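Peptide methionine sulfoxide reductase msrA/msrB (Neisseria meningitidis, PDB 3BQG) reduces the S form of peptide methionine sulfoxide to methionine through its central MsrA domain, whose catalytic chemistry passes through a cysteine sulfenic acid. Local coordinates at residues A18-I23 against I156-D162; V30-G36 against L132-A138; K107-A111 against E128-L132. The protein carries 1 engineered substitution. All blocks are in the same frame, centred on the assembly; numbering follows the deposited sequence.

Contact 1 (A18-I23 against I156-D162); sequences AYFQRI and IDIRKAD
Arg22 reaches over the 3-10 turn 158-161 and ends on the carboxylate of Asp162. Its CB lies 4.0 Å from Ala161 CB, CG runs past Ile158 CG2, and CD is pressed against that same methyl, with Arg22 CD only 3.2 Å from Ile158 CG2. A bend in the chain at chi3 (59°) then turns the guanidinium group to Asp162. There NE and NH1 both donate to one oxygen, OD1, which lies close to the guanidinium plane. The bond from Arg22 NH1 to Asp162 OD1 is the straighter, 2.8 Å at 160°, and uses the syn lone pair; that from Arg22 NE to Asp162 OD1 is longer, 3.3 Å, and more bent. With the planes 52° apart, both bonds go side-on to OD1; Arg22 NH1 also sits 2.5 Å from Asp162 OD2, so short that this distance is doubtful. Arg159 CA lies over one face of the guanidinium.

Beneath this salt bridge the contact is apolar. Tyr19 CB touches Ile158 CD1 at 3.4 Å, and Tyr19 CE1 comes within 3.5 Å of Ala161 CB, while the phenol OH bonds to Tyr74 O on helix 68-78. The loop after helix 145-148 thus packs on the C-terminal end of helix 14-21, whose start follows Cys12, here S-hydroxycysteine, in the Gly-Cys-Phe-Trp motif of MsrA enzymes.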
ATOM      1  N   ALA A  18       7.438   4.282  -4.452  1.00 18.15           N
ATOM      2  CA  ALA A  18       8.797   4.809  -4.367  1.00 19.34           C
ATOM      3  C   ALA A  18       9.382   4.494  -2.998  1.00 18.74           C
ATOM      4  O   ALA A  18      10.562   4.181  -2.860  1.00 20.11           O
ATOM      5  CB  ALA A  18       8.777   6.314  -4.593  1.00 18.14           C
ATOM      6  N   TYR A  19       8.534   4.588  -1.984  1.00 18.34           N
ATOM      7  CA  TYR A  19       8.926   4.312  -0.610  1.00 18.53           C
ATOM      8  C   TYR A  19       9.364   2.854  -0.409  1.00 18.00           C
ATOM      9  O   TYR A  19      10.444   2.597   0.115  1.00 17.18           O
ATOM     10  CB  TYR A  19       7.750   4.651   0.316  1.00 18.77           C
ATOM     11  CG  TYR A  19       7.920   4.265   1.765  1.00 19.94           C
ATOM     12  CD1 TYR A  19       8.778   4.973   2.608  1.00 20.46           C
ATOM     13  CD2 TYR A  19       7.193   3.205   2.303  1.00 20.04           C
ATOM     14  CE1 TYR A  19       8.902   4.632   3.958  1.00 18.05           C
ATOM     15  CE2 TYR A  19       7.310   2.860   3.642  1.00 19.13           C
ATOM     16  CZ  TYR A  19       8.162   3.574   4.464  1.00 19.07           C
ATOM     17  OH  TYR A  19       8.257   3.231   5.795  1.00 18.77           O
ATOM     18  N   PHE A  20       8.535   1.899  -0.825  1.00 19.30           N
ATOM     19  CA  PHE A  20       8.883   0.492  -0.634  1.00 22.43           C
ATOM     20  C   PHE A  20      10.072  -0.006  -1.458  1.00 24.74           C
ATOM     21  O   PHE A  20      10.754  -0.946  -1.056  1.00 25.68           O
ATOM     22  CB  PHE A  20       7.651  -0.396  -0.862  1.00 20.38           C
ATOM     23  CG  PHE A  20       6.838  -0.608   0.386  1.00 19.75           C
ATOM     24  CD1 PHE A  20       7.185  -1.601   1.296  1.00 17.69           C
ATOM     25  CD2 PHE A  20       5.785   0.245   0.696  1.00 18.50           C
ATOM     26  CE1 PHE A  20       6.504  -1.738   2.509  1.00 21.61           C
ATOM     27  CE2 PHE A  20       5.094   0.123   1.907  1.00 19.53           C
ATOM     28  CZ  PHE A  20       5.454  -0.875   2.817  1.00 18.64           C
ATOM     29  N   GLN A  21      10.335   0.629  -2.595  1.00 27.11           N
ATOM     30  CA  GLN A  21      11.462   0.233  -3.438  1.00 30.10           C
ATOM     31  C   GLN A  21      12.807   0.503  -2.765  1.00 31.68           C
ATOM     32  O   GLN A  21      13.784  -0.200  -3.021  1.00 33.14           O
ATOM     33  CB  GLN A  21      11.407   0.967  -4.784  1.00 30.73           C
ATOM     34  CG  GLN A  21      10.398   0.391  -5.765  1.00 33.23           C
ATOM     35  CD  GLN A  21      10.878  -0.903  -6.406  1.00 35.69           C
ATOM     36  OE1 GLN A  21      11.412  -1.784  -5.733  1.00 39.20           O
ATOM     37  NE2 GLN A  21      10.681  -1.024  -7.712  1.00 38.70           N
ATOM     38  N   ARG A  22      12.859   1.517  -1.903  1.00 32.87           N
ATOM     39  CA  ARG A  22      14.100   1.864  -1.206  1.00 33.08           C
ATOM     40  C   ARG A  22      14.461   0.922  -0.063  1.00 31.85           C
ATOM     41  O   ARG A  22      15.564   0.994   0.476  1.00 34.35           O
ATOM     42  CB  ARG A  22      14.022   3.292  -0.646  1.00 34.94           C
ATOM     43  CG  ARG A  22      14.114   4.393  -1.687  1.00 38.66           C
ATOM     44  CD  ARG A  22      14.114   5.782  -1.047  1.00 41.09           C
ATOM     45  NE  ARG A  22      15.228   5.973  -0.119  1.00 44.14           N
ATOM     46  CZ  ARG A  22      16.045   7.022  -0.141  1.00 45.76           C
ATOM     47  NH1 ARG A  22      17.031   7.117   0.741  1.00 46.75           N
ATOM     48  NH2 ARG A  22      15.882   7.973  -1.050  1.00 47.79           N
ATOM     49  N   ILE A  23      13.545   0.034   0.306  1.00 30.63           N
ATOM     50  CA  ILE A  23      13.786  -0.881   1.416  1.00 27.50           C
ATOM     51  C   ILE A  23      14.476  -2.189   1.034  1.00 28.25           C
ATOM     52  O   ILE A  23      14.014  -2.916   0.154  1.00 27.27           O
ATOM     53  CB  ILE A  23      12.454  -1.201   2.137  1.00 28.13           C
ATOM     54  CG1 ILE A  23      11.804   0.105   2.610  1.00 25.57           C
ATOM     55  CG2 ILE A  23      12.703  -2.124   3.322  1.00 27.26           C
ATOM     56  CD1 ILE A  23      10.418  -0.071   3.189  1.00 25.67           C
ATOM     57  N   ILE A 156       4.359  11.305   0.653  1.00 27.82           N
ATOM     58  CA  ILE A 156       5.230  10.592   1.579  1.00 27.83           C
ATOM     59  C   ILE A 156       6.697  10.995   1.439  1.00 28.69           C
ATOM     60  O   ILE A 156       7.198  11.162   0.333  1.00 28.24           O
ATOM     61  CB  ILE A 156       5.132   9.067   1.359  1.00 27.06           C
ATOM     62  CG1 ILE A 156       3.681   8.604   1.532  1.00 26.35           C
ATOM     63  CG2 ILE A 156       6.050   8.335   2.336  1.00 29.76           C
ATOM     64  CD1 ILE A 156       3.459   7.146   1.196  1.00 24.65           C
ATOM     65  N   ASP A 157       7.374  11.159   2.573  1.00 29.33           N
ATOM     66  CA  ASP A 157       8.791  11.504   2.584  1.00 31.81           C
ATOM     67  C   ASP A 157       9.511  10.175   2.400  1.00 32.18           C
ATOM     68  O   ASP A 157       9.861   9.505   3.373  1.00 33.21           O
ATOM     69  CB  ASP A 157       9.185  12.129   3.925  1.00 32.19           C
ATOM     70  CG  ASP A 157      10.646  12.566   3.963  1.00 33.56           C
ATOM     71  OD1 ASP A 157      11.415  12.195   3.049  1.00 34.04           O
ATOM     72  OD2 ASP A 157      11.025  13.277   4.917  1.00 35.03           O
ATOM     73  N   ILE A 158       9.717   9.798   1.144  1.00 33.63           N
ATOM     74  CA  ILE A 158      10.362   8.537   0.816  1.00 36.44           C
ATOM     75  C   ILE A 158      11.656   8.280   1.588  1.00 37.23           C
ATOM     76  O   ILE A 158      12.062   7.129   1.762  1.00 37.30           O
ATOM     77  CB  ILE A 158      10.616   8.458  -0.709  1.00 37.47           C
ATOM     78  CG1 ILE A 158       9.292   8.658  -1.451  1.00 35.54           C
ATOM     79  CG2 ILE A 158      11.194   7.106  -1.082  1.00 39.78           C
ATOM     80  CD1 ILE A 158       8.189   7.740  -0.979  1.00 35.68           C
ATOM     81  N   ARG A 159      12.296   9.347   2.058  1.00 38.03           N
ATOM     82  CA  ARG A 159      13.546   9.224   2.807  1.00 38.76           C
ATOM     83  C   ARG A 159      13.356   8.346   4.043  1.00 37.99           C
ATOM     84  O   ARG A 159      14.241   7.573   4.416  1.00 36.54           O
ATOM     85  CB  ARG A 159      14.026  10.597   3.278  1.00 42.18           C
ATOM     86  CG  ARG A 159      14.120  11.673   2.211  1.00 46.84           C
ATOM     87  CD  ARG A 159      14.433  13.012   2.881  1.00 49.21           C
ATOM     88  NE  ARG A 159      14.642  14.160   1.990  1.00 53.45           N
ATOM     89  CZ  ARG A 159      14.743  14.117   0.662  1.00 55.32           C
ATOM     90  NH1 ARG A 159      14.943  15.243  -0.017  1.00 56.63           N
ATOM     91  NH2 ARG A 159      14.634  12.971   0.000  1.00 56.66           N
ATOM     92  N   LYS A 160      12.197   8.486   4.680  1.00 36.97           N
ATOM     93  CA  LYS A 160      11.867   7.739   5.888  1.00 37.15           C
ATOM     94  C   LYS A 160      12.002   6.225   5.760  1.00 36.93           C
ATOM     95  O   LYS A 160      11.977   5.511   6.760  1.00 35.99           O
ATOM     96  CB  LYS A 160      10.451   8.088   6.339  1.00 37.54           C
ATOM     97  CG  LYS A 160      10.278   9.552   6.705  1.00 38.89           C
ATOM     98  CD  LYS A 160       8.922   9.806   7.347  1.00 42.20           C
ATOM     99  CE  LYS A 160       8.778  11.263   7.778  1.00 43.89           C
ATOM    100  NZ  LYS A 160       7.476  11.533   8.456  1.00 44.75           N
ATOM    101  N   ALA A 161      12.145   5.731   4.537  1.00 38.10           N
ATOM    102  CA  ALA A 161      12.290   4.294   4.331  1.00 40.30           C
ATOM    103  C   ALA A 161      13.654   3.824   4.830  1.00 42.12           C
ATOM    104  O   ALA A 161      13.836   2.649   5.153  1.00 41.70           O
ATOM    105  CB  ALA A 161      12.129   3.953   2.851  1.00 38.85           C
ATOM    106  N   ASP A 162      14.601   4.757   4.901  1.00 43.53           N
ATOM    107  CA  ASP A 162      15.962   4.456   5.336  1.00 45.76           C
ATOM    108  C   ASP A 162      16.090   4.180   6.827  1.00 46.26           C
ATOM    109  O   ASP A 162      17.037   3.522   7.260  1.00 46.86           O
ATOM    110  CB  ASP A 162      16.898   5.602   4.952  1.00 46.97           C
ATOM    111  CG  ASP A 162      16.775   5.985   3.491  1.00 48.48           C
ATOM    112  OD1 ASP A 162      16.780   5.078   2.630  1.00 49.92           O
ATOM    113  OD2 ASP A 162      16.678   7.195   3.203  1.00 50.02           O
TER

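Contact 2 (V30-G36 against L132-A138); sequences VSGYANG and LKNFYDA
The side chains of Asn35 and Asn134 each bond to the backbone of the opposite segment, extending the pairing past Ala34 and Phe135. Asn35 OD1 accepts from Lys133 N at 2.7 Å, with a weak second bond from Asn134 N. From the other segment, the amide of Asn134 spans Gly36: its OD1 takes Gly36 N in the carbonyl plane, on a lone pair (3.1 Å, 170°), and its ND2 gives to Gly36 O. Asn134 reaches there because CG stands between the backbone N and the carbonyl carbon (chi1 57°).

Between the backbones, Tyr33 and Tyr136 form the hydrogen-bonded pair, with Tyr33 N 2.8 Å from Tyr136 O and a return bond from Tyr136 N. Ala138 N to Ser31 O and Asn35 N to Asn134 O continue the pattern to either side.

On one face, the Phe135 ring presents its edge to Ala34 CB and sets CZ 3.5 Å from Gly32 CA, close against the glycine backbone. On the other, the Tyr33 ring runs along Ala138, with Tyr33 OH 3.6 Å from Ala138 CB, and its hydroxyl bonds to Glu139. The arrangement is an antiparallel pairing that adds 135-137 as an outermost strand of the central mixed sheet.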
ATOM      1  N   VAL A  30       4.855  -3.066  -7.402  1.00 19.25           N
ATOM      2  CA  VAL A  30       4.044  -2.739  -8.570  1.00 19.35           C
ATOM      3  C   VAL A  30       2.764  -1.988  -8.202  1.00 18.51           C
ATOM      4  O   VAL A  30       1.969  -2.463  -7.398  1.00 18.57           O
ATOM      5  CB  VAL A  30       3.656  -4.030  -9.330  1.00 18.59           C
ATOM      6  CG1 VAL A  30       2.746  -3.704 -10.505  1.00 16.65           C
ATOM      7  CG2 VAL A  30       4.916  -4.740  -9.813  1.00 19.72           C
ATOM      8  N   SER A  31       2.575  -0.815  -8.794  1.00 17.69           N
ATOM      9  CA  SER A  31       1.380  -0.022  -8.530  1.00 17.91           C
ATOM     10  C   SER A  31       0.219  -0.554  -9.362  1.00 16.17           C
ATOM     11  O   SER A  31       0.397  -0.971 -10.510  1.00 16.37           O
ATOM     12  CB  SER A  31       1.625   1.457  -8.860  1.00 17.95           C
ATOM     13  OG  SER A  31       2.489   2.056  -7.911  1.00 18.63           O
ATOM     14  N   GLY A  32      -0.973  -0.536  -8.775  1.00 13.28           N
ATOM     15  CA  GLY A  32      -2.146  -1.032  -9.474  1.00 14.80           C
ATOM     16  C   GLY A  32      -3.453  -0.634  -8.812  1.00 13.25           C
ATOM     17  O   GLY A  32      -3.472   0.180  -7.890  1.00 13.61           O
ATOM     18  N   TYR A  33      -4.543  -1.237  -9.277  1.00 13.93           N
ATOM     19  CA  TYR A  33      -5.891  -0.953  -8.785  1.00 14.26           C
ATOM     20  C   TYR A  33      -6.459  -2.227  -8.173  1.00 15.02           C
ATOM     21  O   TYR A  33      -6.564  -3.252  -8.851  1.00 13.18           O
ATOM     22  CB  TYR A  33      -6.746  -0.499  -9.964  1.00 15.00           C
ATOM     23  CG  TYR A  33      -6.028   0.510 -10.835  1.00 16.72           C
ATOM     24  CD1 TYR A  33      -5.763   1.794 -10.363  1.00 15.82           C
ATOM     25  CD2 TYR A  33      -5.579   0.171 -12.119  1.00 17.83           C
ATOM     26  CE1 TYR A  33      -5.076   2.718 -11.136  1.00 16.75           C
ATOM     27  CE2 TYR A  33      -4.884   1.093 -12.904  1.00 17.78           C
ATOM     28  CZ  TYR A  33      -4.639   2.363 -12.403  1.00 19.68           C
ATOM     29  OH  TYR A  33      -3.972   3.298 -13.161  1.00 20.88           O
ATOM     30  N   ALA A  34      -6.847  -2.159  -6.902  1.00 15.70           N
ATOM     31  CA  ALA A  34      -7.348  -3.341  -6.210  1.00 14.52           C
ATOM     32  C   ALA A  34      -8.742  -3.247  -5.623  1.00 15.03           C
ATOM     33  O   ALA A  34      -9.225  -2.165  -5.285  1.00 14.70           O
ATOM     34  CB  ALA A  34      -6.371  -3.722  -5.105  1.00 14.75           C
ATOM     35  N   ASN A  35      -9.365  -4.415  -5.484  1.00 14.38           N
ATOM     36  CA  ASN A  35     -10.695  -4.552  -4.903  1.00 13.16           C
ATOM     37  C   ASN A  35     -11.725  -3.559  -5.423  1.00 12.76           C
ATOM     38  O   ASN A  35     -12.379  -2.859  -4.650  1.00 13.53           O
ATOM     39  CB  ASN A  35     -10.598  -4.466  -3.374  1.00 13.04           C
ATOM     40  CG  ASN A  35      -9.963  -5.708  -2.754  1.00 15.85           C
ATOM     41  OD1 ASN A  35      -9.358  -6.526  -3.451  1.00 12.95           O
ATOM     42  ND2 ASN A  35     -10.090  -5.844  -1.438  1.00 13.87           N
ATOM     43  N   GLY A  36     -11.855  -3.506  -6.743  1.00 12.60           N
ATOM     44  CA  GLY A  36     -12.830  -2.633  -7.356  1.00 14.60           C
ATOM     45  C   GLY A  36     -13.995  -3.497  -7.806  1.00 17.25           C
ATOM     46  O   GLY A  36     -14.034  -4.697  -7.517  1.00 17.36           O
ATOM     47  N   LEU A 132      -7.606 -10.166  -1.021  1.00 18.15           N
ATOM     48  CA  LEU A 132      -7.427  -9.428  -2.262  1.00 18.56           C
ATOM     49  C   LEU A 132      -8.453 -10.051  -3.202  1.00 19.66           C
ATOM     50  O   LEU A 132      -8.373 -11.244  -3.504  1.00 21.05           O
ATOM     51  CB  LEU A 132      -6.031  -9.632  -2.844  1.00 18.98           C
ATOM     52  CG  LEU A 132      -5.862  -8.992  -4.232  1.00 22.70           C
ATOM     53  CD1 LEU A 132      -5.517  -7.513  -4.083  1.00 18.48           C
ATOM     54  CD2 LEU A 132      -4.788  -9.716  -5.012  1.00 22.19           C
ATOM     55  N   LYS A 133      -9.421  -9.254  -3.646  1.00 18.40           N
ATOM     56  CA  LYS A 133     -10.465  -9.739  -4.542  1.00 18.51           C
ATOM     57  C   LYS A 133     -10.001  -9.643  -5.990  1.00 18.34           C
ATOM     58  O   LYS A 133     -10.235 -10.546  -6.793  1.00 18.99           O
ATOM     59  CB  LYS A 133     -11.735  -8.917  -4.345  1.00 21.40           C
ATOM     60  CG  LYS A 133     -12.428  -9.127  -2.996  1.00 24.05           C
ATOM     61  CD  LYS A 133     -13.409  -8.006  -2.689  1.00 27.04           C
ATOM     62  CE  LYS A 133     -14.224  -7.577  -3.916  1.00 31.56           C
ATOM     63  NZ  LYS A 133     -13.423  -6.774  -4.907  1.00 32.50           N
ATOM     64  N   ASN A 134      -9.339  -8.538  -6.312  1.00 17.07           N
ATOM     65  CA  ASN A 134      -8.812  -8.329  -7.647  1.00 17.07           C
ATOM     66  C   ASN A 134      -7.706  -7.278  -7.642  1.00 18.41           C
ATOM     67  O   ASN A 134      -7.731  -6.337  -6.840  1.00 18.43           O
ATOM     68  CB  ASN A 134      -9.945  -7.926  -8.609  1.00 15.06           C
ATOM     69  CG  ASN A 134     -10.693  -6.686  -8.158  1.00 17.97           C
ATOM     70  OD1 ASN A 134     -10.264  -5.559  -8.403  1.00 17.60           O
ATOM     71  ND2 ASN A 134     -11.817  -6.890  -7.485  1.00 17.24           N
ATOM     72  N   PHE A 135      -6.715  -7.471  -8.509  1.00 16.90           N
ATOM     73  CA  PHE A 135      -5.618  -6.524  -8.640  1.00 17.78           C
ATOM     74  C   PHE A 135      -5.225  -6.444 -10.101  1.00 18.31           C
ATOM     75  O   PHE A 135      -5.052  -7.470 -10.759  1.00 18.40           O
ATOM     76  CB  PHE A 135      -4.387  -6.942  -7.835  1.00 15.86           C
ATOM     77  CG  PHE A 135      -3.246  -5.962  -7.938  1.00 16.72           C
ATOM     78  CD1 PHE A 135      -3.210  -4.826  -7.137  1.00 16.63           C
ATOM     79  CD2 PHE A 135      -2.232  -6.152  -8.875  1.00 17.65           C
ATOM     80  CE1 PHE A 135      -2.181  -3.892  -7.261  1.00 17.11           C
ATOM     81  CE2 PHE A 135      -1.195  -5.228  -9.014  1.00 17.04           C
ATOM     82  CZ  PHE A 135      -1.167  -4.092  -8.206  1.00 18.46           C
ATOM     83  N   TYR A 136      -5.081  -5.220 -10.596  1.00 19.18           N
ATOM     84  CA  TYR A 136      -4.698  -4.974 -11.984  1.00 20.59           C
ATOM     85  C   TYR A 136      -3.589  -3.922 -12.016  1.00 21.31           C
ATOM     86  O   TYR A 136      -3.737  -2.844 -11.434  1.00 19.93           O
ATOM     87  CB  TYR A 136      -5.919  -4.482 -12.763  1.00 23.09           C
ATOM     88  CG  TYR A 136      -7.094  -5.431 -12.667  1.00 27.51           C
ATOM     89  CD1 TYR A 136      -7.150  -6.588 -13.449  1.00 29.79           C
ATOM     90  CD2 TYR A 136      -8.121  -5.210 -11.747  1.00 29.90           C
ATOM     91  CE1 TYR A 136      -8.195  -7.500 -13.311  1.00 32.21           C
ATOM     92  CE2 TYR A 136      -9.172  -6.118 -11.604  1.00 31.19           C
ATOM     93  CZ  TYR A 136      -9.201  -7.259 -12.388  1.00 31.62           C
ATOM     94  OH  TYR A 136     -10.234  -8.162 -12.245  1.00 36.84           O
ATOM     95  N   ASP A 137      -2.482  -4.246 -12.683  1.00 21.90           N
ATOM     96  CA  ASP A 137      -1.335  -3.334 -12.800  1.00 22.58           C
ATOM     97  C   ASP A 137      -1.720  -1.994 -13.420  1.00 20.72           C
ATOM     98  O   ASP A 137      -2.519  -1.947 -14.354  1.00 20.87           O
ATOM     99  CB  ASP A 137      -0.247  -3.940 -13.694  1.00 24.20           C
ATOM    100  CG  ASP A 137       0.375  -5.188 -13.113  1.00 25.25           C
ATOM    101  OD1 ASP A 137      -0.107  -5.689 -12.079  1.00 26.64           O
ATOM    102  OD2 ASP A 137       1.358  -5.670 -13.713  1.00 26.98           O
ATOM    103  N   ALA A 138      -1.135  -0.913 -12.912  1.00 18.60           N
ATOM    104  CA  ALA A 138      -1.394   0.415 -13.453  1.00 18.37           C
ATOM    105  C   ALA A 138      -0.584   0.534 -14.741  1.00 19.70           C
ATOM    106  O   ALA A 138       0.325  -0.265 -14.981  1.00 16.95           O
ATOM    107  CB  ALA A 138      -0.956   1.480 -12.466  1.00 18.18           C
TER

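Contact 3 (K107-A111 against E128-L132); sequences KAVIA and ENEPL
Asn129 projects from strand 128-131 into the first turns of helix 106-117, where its amide lies against Ile110 with its nitrogen directed at the carbonyl of Lys107. This is the close-packed half of the contact. With CG anti to the backbone N (chi1 177°), the amide is carried straight out to the helix. Its oxygen rests among the branches of Ile110, Asn129 OD1 lying 3.4 Å from Ile110 CG2 and 3.7 Å from Ile110 CD1. The bond from the nitrogen is almost perfectly straight at 177° but weak, with Asn129 ND2 3.3 Å from Lys107 O. That carbonyl is already engaged in the helix, 3.0 Å from Ala111 N, and so receives two donors. Ala111 CB lies straight off the end of the amide, 3.8 Å from Asn129 ND2. Ile110 also touches Val99 and Tyr101 of the neighbouring strand 97-101.

The solvent side is much looser. Lys107 stretches out along the surface, its chain extended until a bend at chi4 (64°), and meets the strand by its ammonium: Lys107 NZ lies 3.3 Å from Asn129 O, again a weak bond, and has a further partner in Tyr101 OH. Glu130 carries the opposite charge, yet Lys107 NZ and Glu130 OE2 remain 6.9 Å apart, so no salt bridge forms between them.

The helix and strand segments run in opposite directions, their axes 8.7 Å apart, as expected within the beta-alpha-beta unit of 97-101, 106-117 and 128-131. Polar contact between them rests on two weak bonds, one of them to a carbonyl shared with the helix, and Asn129 OD1 is buried against the hydrocarbon of Ile110 with no polar partner in the model, which is probably an energetic cost.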
ATOM      1  N   LYS A 107      -4.703 -13.023   7.685  1.00 18.96           N
ATOM      2  CA  LYS A 107      -5.713 -12.130   8.242  1.00 20.01           C
ATOM      3  C   LYS A 107      -5.473 -11.859   9.728  1.00 19.02           C
ATOM      4  O   LYS A 107      -5.496 -10.710  10.174  1.00 16.99           O
ATOM      5  CB  LYS A 107      -7.114 -12.726   8.061  1.00 21.78           C
ATOM      6  CG  LYS A 107      -8.231 -11.742   8.375  1.00 25.14           C
ATOM      7  CD  LYS A 107      -9.588 -12.417   8.406  1.00 27.28           C
ATOM      8  CE  LYS A 107     -10.703 -11.387   8.521  1.00 28.48           C
ATOM      9  NZ  LYS A 107     -10.737 -10.515   7.308  1.00 31.70           N
ATOM     10  N   ALA A 108      -5.254 -12.925  10.493  1.00 18.73           N
ATOM     11  CA  ALA A 108      -5.031 -12.799  11.927  1.00 18.85           C
ATOM     12  C   ALA A 108      -3.745 -12.030  12.219  1.00 18.19           C
ATOM     13  O   ALA A 108      -3.680 -11.253  13.164  1.00 18.40           O
ATOM     14  CB  ALA A 108      -4.978 -14.180  12.565  1.00 18.67           C
ATOM     15  N   VAL A 109      -2.719 -12.240  11.403  1.00 19.71           N
ATOM     16  CA  VAL A 109      -1.459 -11.540  11.608  1.00 20.66           C
ATOM     17  C   VAL A 109      -1.646 -10.041  11.395  1.00 22.54           C
ATOM     18  O   VAL A 109      -1.129  -9.225  12.165  1.00 22.86           O
ATOM     19  CB  VAL A 109      -0.375 -12.060  10.652  1.00 21.13           C
ATOM     20  CG1 VAL A 109       0.898 -11.249  10.813  1.00 24.00           C
ATOM     21  CG2 VAL A 109      -0.093 -13.523  10.953  1.00 24.49           C
ATOM     22  N   ILE A 110      -2.394  -9.684  10.353  1.00 20.59           N
ATOM     23  CA  ILE A 110      -2.650  -8.283  10.041  1.00 18.19           C
ATOM     24  C   ILE A 110      -3.494  -7.619  11.127  1.00 17.85           C
ATOM     25  O   ILE A 110      -3.212  -6.493  11.524  1.00 18.38           O
ATOM     26  CB  ILE A 110      -3.344  -8.157   8.670  1.00 17.80           C
ATOM     27  CG1 ILE A 110      -2.414  -8.717   7.586  1.00 15.22           C
ATOM     28  CG2 ILE A 110      -3.695  -6.699   8.382  1.00 14.72           C
ATOM     29  CD1 ILE A 110      -3.053  -8.805   6.219  1.00 19.65           C
ATOM     30  N   ALA A 111      -4.510  -8.323  11.621  1.00 16.04           N
ATOM     31  CA  ALA A 111      -5.378  -7.789  12.674  1.00 17.35           C
ATOM     32  C   ALA A 111      -4.605  -7.526  13.970  1.00 17.87           C
ATOM     33  O   ALA A 111      -4.844  -6.528  14.656  1.00 17.56           O
ATOM     34  CB  ALA A 111      -6.530  -8.748  12.946  1.00 16.19           C
ATOM     35  N   GLU A 128      -8.405  -1.029   6.127  1.00 14.10           N
ATOM     36  CA  GLU A 128      -9.095  -2.257   5.723  1.00 13.74           C
ATOM     37  C   GLU A 128      -8.161  -3.463   5.870  1.00 14.43           C
ATOM     38  O   GLU A 128      -6.948  -3.344   5.729  1.00 12.20           O
ATOM     39  CB  GLU A 128      -9.580  -2.158   4.262  1.00 12.84           C
ATOM     40  CG  GLU A 128     -10.655  -1.096   4.042  1.00 14.82           C
ATOM     41  CD  GLU A 128     -11.205  -1.062   2.623  1.00 14.13           C
ATOM     42  OE1 GLU A 128     -10.488  -1.426   1.670  1.00 16.07           O
ATOM     43  OE2 GLU A 128     -12.365  -0.647   2.455  1.00 16.31           O
ATOM     44  N   ASN A 129      -8.751  -4.619   6.157  1.00 15.15           N
ATOM     45  CA  ASN A 129      -8.026  -5.876   6.325  1.00 17.12           C
ATOM     46  C   ASN A 129      -8.931  -6.948   5.725  1.00 17.15           C
ATOM     47  O   ASN A 129      -9.836  -7.445   6.390  1.00 16.25           O
ATOM     48  CB  ASN A 129      -7.799  -6.161   7.819  1.00 17.02           C
ATOM     49  CG  ASN A 129      -7.100  -7.491   8.066  1.00 18.62           C
ATOM     50  OD1 ASN A 129      -6.576  -8.113   7.140  1.00 16.53           O
ATOM     51  ND2 ASN A 129      -7.072  -7.922   9.323  1.00 14.67           N
ATOM     52  N   GLU A 130      -8.693  -7.301   4.469  1.00 19.28           N
ATOM     53  CA  GLU A 130      -9.544  -8.285   3.815  1.00 19.89           C
ATOM     54  C   GLU A 130      -8.838  -8.954   2.640  1.00 18.31           C
ATOM     55  O   GLU A 130      -7.804  -8.477   2.170  1.00 16.64           O
ATOM     56  CB  GLU A 130     -10.836  -7.603   3.351  1.00 23.73           C
ATOM     57  CG  GLU A 130     -10.636  -6.597   2.235  1.00 28.58           C
ATOM     58  CD  GLU A 130     -11.877  -5.765   1.969  1.00 33.38           C
ATOM     59  OE1 GLU A 130     -12.049  -5.303   0.822  1.00 35.77           O
ATOM     60  OE2 GLU A 130     -12.671  -5.562   2.910  1.00 36.23           O
ATOM     61  N   PRO A 131      -9.393 -10.073   2.143  1.00 17.54           N
ATOM     62  CA  PRO A 131      -8.773 -10.777   1.020  1.00 16.78           C
ATOM     63  C   PRO A 131      -8.625  -9.891  -0.215  1.00 17.37           C
ATOM     64  O   PRO A 131      -9.407  -8.960  -0.416  1.00 16.79           O
ATOM     65  CB  PRO A 131      -9.741 -11.931   0.751  1.00 16.14           C
ATOM     66  CG  PRO A 131     -10.451 -12.125   2.059  1.00 17.24           C
ATOM     67  CD  PRO A 131     -10.674 -10.705   2.509  1.00 17.55           C
ATOM     68  N   LEU A 132      -7.606 -10.166  -1.021  1.00 18.15           N
ATOM     69  CA  LEU A 132      -7.427  -9.428  -2.262  1.00 18.56           C
ATOM     70  C   LEU A 132      -8.453 -10.051  -3.202  1.00 19.66           C
ATOM     71  O   LEU A 132      -8.373 -11.244  -3.504  1.00 21.05           O
ATOM     72  CB  LEU A 132      -6.031  -9.632  -2.844  1.00 18.98           C
ATOM     73  CG  LEU A 132      -5.862  -8.992  -4.232  1.00 22.70           C
ATOM     74  CD1 LEU A 132      -5.517  -7.513  -4.083  1.00 18.48           C
ATOM     75  CD2 LEU A 132      -4.788  -9.716  -5.012  1.00 22.19           C
TER

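How the contacts relate
Contacts 2 and 3 meet at the central mixed sheet, on its two outermost strands, 135-137 and 128-131, which follow each other in the chain and share Leu132. Their centres are about 16 Å apart, and Asn35 of contact 2 touches Glu130 and Pro131 of contact 3, ND2 making a weak, probable hydrogen bond to Glu130 OE1. Contact 1 lies across the chain's centre from both, about 21 Å from contact 2 and about 23 Å from contact 3 between centres. Along the chain it encloses the others, with contact 3 innermost. The loop at 156-162 thus returns to helix 14-21, which immediately precedes strand 26-34 in sequence, joining the last modelled part to the N-terminal part.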